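PDB 1ULZ: pyruvate carboxylase n-terminal domain from Aquifex aeolicus, which is the biotin carboxylase subunit of pyruvate carboxylase, built from a Rossmann-like N-terminal domain, an ATP-grasp domain and a biotin carboxylase C-terminal domain. Local coordinates for residues P393-D396 / E397-R401; I66-A69 / L70-G73. The protein carries 1 engineered substitution. All blocks are in the same frame, centred on the assembly; numbering follows the deposited sequence.

How the contacts relate
Both contacts are local, between side chains three or four residues apart at a helix end, and each lies partly at the surface and partly against a sheet. Contact 1 is the start of helix 395-407 with the two residues before it, in the biotin carboxylase C-terminal domain; contact 2 is the end of helix 62-71 with the residues after it, in the N-terminal domain. They share no element, their nearest atoms being about 39 Å apart. Contact 1 mixes an aromatic face with an acidic pair, D396 and E400, beside a lysine, and R401 reaches the second subunit. Contact 2 is almost wholly aliphatic and backbone-held, with no other chain of the assembly touching it; its buried residues meet the parallel sheet and helix 88-96.

Contact 1: P393-D396 / E397-R401; sequences PTWD and EAVER
Three successive i+4 backbone bonds wind P393-D396 into E397-R401 as the start of a helix: A398 N to T394 O, V399 N to W395 O and E400 N to D396 O, each 3.0 Å long. T394 occupies the N-cap, the last residue before the helix. Its side chain faces E397, three positions on, whose arm extends back beside it; OG1 of T394 is modelled 2.7 Å from OE2 of E397, a hydrogen bond whose detail is doubtful because OG1 also crowds the glutamate chain. The same OE2 lies 3.7 Å from CB of P393, the two side chains crossing at about a right angle.

On another side of the helix, V399 lies over a face of the W395 indole. CG2 sits 3.8 Å from the centroid of the five-membered ring and 23° off its normal, a CH-pi contact, with CE2 of W395 the nearest ring atom at 3.5 Å. This methyl can lie over the ring because it stands beside the V399 backbone N, while the indole swings anti to its own N (chi1 172°).

D396 and E400 run side by side, pointing the same way, with OD2 of D396 4.4 Å from OE1 of E400. K431 makes a salt bridge to that OE1 and a weak, long pair to D396, which probably eases their repulsion.

R401 makes a salt bridge to E23 of the second subunit, while W395 meets F430 of helix 428-432 and A398 rests on A392 of strand 384-392 and I334 of strand 332-339.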
loop_
_atom_site.group_PDB
_atom_site.type_symbol
_atom_site.label_atom_id
_atom_site.label_comp_id
_atom_site.label_asym_id
_atom_site.label_seq_id
_atom_site.Cartn_x
_atom_site.Cartn_y
_atom_site.Cartn_z
ATOM N N PRO A 393 2.269 -3.725 -12.357
ATOM C CA PRO A 393 2.733 -4.886 -13.128
ATOM C C PRO A 393 3.787 -4.590 -14.196
ATOM O O PRO A 393 4.652 -5.422 -14.478
ATOM C CB PRO A 393 1.444 -5.428 -13.750
ATOM C CG PRO A 393 0.390 -5.005 -12.780
ATOM C CD PRO A 393 0.804 -3.598 -12.446
ATOM N N THR A 394 3.704 -3.409 -14.793
ATOM C CA THR A 394 4.637 -3.021 -15.842
ATOM C C THR A 394 5.228 -1.639 -15.608
ATOM O O THR A 394 4.667 -0.823 -14.875
ATOM C CB THR A 394 3.946 -3.005 -17.209
ATOM O OG1 THR A 394 2.908 -2.015 -17.199
ATOM C CG2 THR A 394 3.347 -4.363 -17.518
ATOM N N TRP A 395 6.355 -1.378 -16.257
ATOM C CA TRP A 395 7.038 -0.102 -16.123
ATOM C C TRP A 395 6.164 1.114 -16.423
ATOM O O TRP A 395 6.128 2.057 -15.639
ATOM C CB TRP A 395 8.271 -0.063 -17.027
ATOM C CG TRP A 395 8.903 1.287 -17.083
ATOM C CD1 TRP A 395 8.942 2.130 -18.156
ATOM C CD2 TRP A 395 9.566 1.968 -16.010
ATOM N NE1 TRP A 395 9.592 3.294 -17.817
ATOM C CE2 TRP A 395 9.984 3.219 -16.505
ATOM C CE3 TRP A 395 9.848 1.641 -14.677
ATOM C CZ2 TRP A 395 10.668 4.145 -15.717
ATOM C CZ3 TRP A 395 10.525 2.559 -13.896
ATOM C CH2 TRP A 395 10.927 3.798 -14.420
ATOM N N ASP A 396 5.460 1.104 -17.551
ATOM C CA ASP A 396 4.643 2.265 -17.882
ATOM C C ASP A 396 3.497 2.494 -16.910
ATOM O O ASP A 396 3.163 3.642 -16.609
ATOM C CB ASP A 396 4.099 2.188 -19.310
ATOM C CG ASP A 396 3.497 3.512 -19.762
ATOM O OD1 ASP A 396 2.252 3.651 -19.764
ATOM O OD2 ASP A 396 4.283 4.430 -20.092
ATOM N N GLU A 397 2.901 1.415 -16.408
ATOM C CA GLU A 397 1.810 1.543 -15.451
ATOM C C GLU A 397 2.316 2.119 -14.133
ATOM O O GLU A 397 1.614 2.879 -13.471
ATOM C CB GLU A 397 1.164 0.192 -15.192
ATOM C CG GLU A 397 0.597 -0.453 -16.429
ATOM C CD GLU A 397 -0.138 -1.729 -16.116
ATOM O OE1 GLU A 397 -1.336 -1.658 -15.775
ATOM O OE2 GLU A 397 0.487 -2.802 -16.191
ATOM N N ALA A 398 3.536 1.748 -13.758
ATOM C CA ALA A 398 4.132 2.232 -12.519
ATOM C C ALA A 398 4.407 3.725 -12.652
ATOM O O ALA A 398 4.212 4.489 -11.707
ATOM C CB ALA A 398 5.424 1.479 -12.232
ATOM N N VAL A 399 4.860 4.133 -13.834
ATOM C CA VAL A 399 5.144 5.539 -14.094
ATOM C C VAL A 399 3.859 6.359 -13.986
ATOM O O VAL A 399 3.827 7.396 -13.324
ATOM C CB VAL A 399 5.747 5.738 -15.503
ATOM C CG1 VAL A 399 5.939 7.223 -15.788
ATOM C CG2 VAL A 399 7.080 4.993 -15.605
ATOM N N GLU A 400 2.802 5.889 -14.641
ATOM C CA GLU A 400 1.521 6.583 -14.609
ATOM C C GLU A 400 0.916 6.586 -13.211
ATOM O O GLU A 400 0.274 7.560 -12.819
ATOM C CB GLU A 400 0.548 5.958 -15.615
ATOM C CG GLU A 400 0.988 6.141 -17.064
ATOM C CD GLU A 400 1.286 7.598 -17.414
ATOM O OE1 GLU A 400 2.305 7.849 -18.096
ATOM O OE2 GLU A 400 0.506 8.494 -17.017
ATOM N N ARG A 401 1.117 5.508 -12.454
ATOM C CA ARG A 401 0.585 5.464 -11.092
ATOM C C ARG A 401 1.292 6.518 -10.246
ATOM O O ARG A 401 0.651 7.230 -9.473
ATOM C CB ARG A 401 0.789 4.094 -10.448
ATOM C CG ARG A 401 0.215 3.997 -9.032
ATOM C CD ARG A 401 -1.042 3.115 -9.003
ATOM N NE ARG A 401 -0.689 1.708 -9.053
ATOM C CZ ARG A 401 -1.488 0.726 -9.456
ATOM N NH1 ARG A 401 -1.026 -0.516 -9.445
ATOM N NH2 ARG A 401 -2.723 0.971 -9.881
#

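Contact 2: I66-A69 / L70-G73; sequences INLA and LEVG
E71 N donates to N67 O at 2.8 Å, the shortest of the backbone hydrogen bonds that tie I66-A69 to L70-G73. The bonds next to it follow the same i+4 pattern, L70 N to I66 O at 3.0 Å and V72 N to L68 O at 2.9 Å. The helix ends here: V72 departs from helical backbone angles, and G73 takes a positive phi of 68°, a conformation that favours glycine, its N making a weak bond to L70 O.

Among the side chains, I66 and L70 lie alongside one another, pointing the same way, and meet through methyls, CG2 of I66 being 3.9 Å from CD1 of L70. L70 also leans on the backbone, its CG 3.3 Å from I66 O. Two residues on, round the helix, CD1 of L68 touches CG1 of V72 at 4.2 Å as the two side chains cross. That L68 methyl also comes within 4.0 Å of OE2 of E71, whose fully extended chain, with CG anti to the backbone N (chi1 -179°), brings its carboxylate across the end of L68. The other V72 methyl, CG2, packs 3.4 Å from L68 O.

L68 and V72 both rest on Y49 of strand 47-50, while I66 packs on F90 and M93 of helix 88-96. N67 OD1 is bonded by Q63 NE2, and V72 O by K4 NZ. Across the contact the side chains meet by van der Waals contact, without a hydrogen bond or salt bridge, so the directional bonds are those of the backbone amides.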
loop_
_atom_site.group_PDB
_atom_site.type_symbol
_atom_site.label_atom_id
_atom_site.label_comp_id
_atom_site.label_asym_id
_atom_site.label_seq_id
_atom_site.Cartn_x
_atom_site.Cartn_y
_atom_site.Cartn_z
ATOM N N ILE A 66 23.821 4.681 24.923
ATOM C CA ILE A 66 24.022 3.356 25.500
ATOM C C ILE A 66 23.530 3.372 26.947
ATOM O O ILE A 66 22.809 2.473 27.381
ATOM C CB ILE A 66 25.519 2.943 25.445
ATOM C CG1 ILE A 66 25.865 2.477 24.027
ATOM C CG2 ILE A 66 25.807 1.850 26.462
ATOM C CD1 ILE A 66 27.313 2.086 23.832
ATOM N N ASN A 67 23.897 4.413 27.689
ATOM C CA ASN A 67 23.468 4.519 29.078
ATOM C C ASN A 67 21.954 4.547 29.231
ATOM O O ASN A 67 21.407 3.892 30.119
ATOM C CB ASN A 67 24.071 5.761 29.737
ATOM C CG ASN A 67 25.554 5.612 29.996
ATOM O OD1 ASN A 67 26.111 4.521 29.857
ATOM N ND2 ASN A 67 26.201 6.703 30.383
ATOM N N LEU A 68 21.274 5.306 28.376
ATOM C CA LEU A 68 19.818 5.382 28.450
ATOM C C LEU A 68 19.217 3.997 28.210
ATOM O O LEU A 68 18.357 3.549 28.961
ATOM C CB LEU A 68 19.275 6.381 27.414
ATOM C CG LEU A 68 17.747 6.478 27.282
ATOM C CD1 LEU A 68 17.129 6.925 28.591
ATOM C CD2 LEU A 68 17.392 7.451 26.169
ATOM N N ALA A 69 19.676 3.317 27.165
ATOM C CA ALA A 69 19.175 1.978 26.856
ATOM C C ALA A 69 19.294 1.094 28.094
ATOM O O ALA A 69 18.351 0.403 28.476
ATOM C CB ALA A 69 19.969 1.372 25.708
ATOM N N LEU A 70 20.468 1.125 28.715
ATOM C CA LEU A 70 20.720 0.341 29.916
ATOM C C LEU A 70 19.800 0.790 31.041
ATOM O O LEU A 70 19.278 -0.029 31.794
ATOM C CB LEU A 70 22.179 0.498 30.351
ATOM C CG LEU A 70 23.243 -0.073 29.407
ATOM C CD1 LEU A 70 24.626 0.332 29.895
ATOM C CD2 LEU A 70 23.116 -1.597 29.343
ATOM N N GLU A 71 19.592 2.097 31.146
ATOM C CA GLU A 71 18.735 2.635 32.196
ATOM C C GLU A 71 17.289 2.167 32.107
ATOM O O GLU A 71 16.677 1.852 33.130
ATOM C CB GLU A 71 18.763 4.167 32.184
ATOM C CG GLU A 71 17.910 4.790 33.287
ATOM C CD GLU A 71 17.905 6.311 33.244
ATOM O OE1 GLU A 71 17.303 6.920 34.153
ATOM O OE2 GLU A 71 18.497 6.894 32.303
ATOM N N VAL A 72 16.731 2.117 30.900
ATOM C CA VAL A 72 15.336 1.698 30.754
ATOM C C VAL A 72 15.144 0.248 30.326
ATOM O O VAL A 72 14.048 -0.148 29.920
ATOM C CB VAL A 72 14.573 2.608 29.756
ATOM C CG1 VAL A 72 14.590 4.054 30.249
ATOM C CG2 VAL A 72 15.191 2.504 28.375
ATOM N N GLY A 73 16.202 -0.547 30.402
ATOM C CA GLY A 73 16.071 -1.942 30.028
ATOM C C GLY A 73 15.827 -2.223 28.552
ATOM O O GLY A 73 15.042 -3.108 28.207
#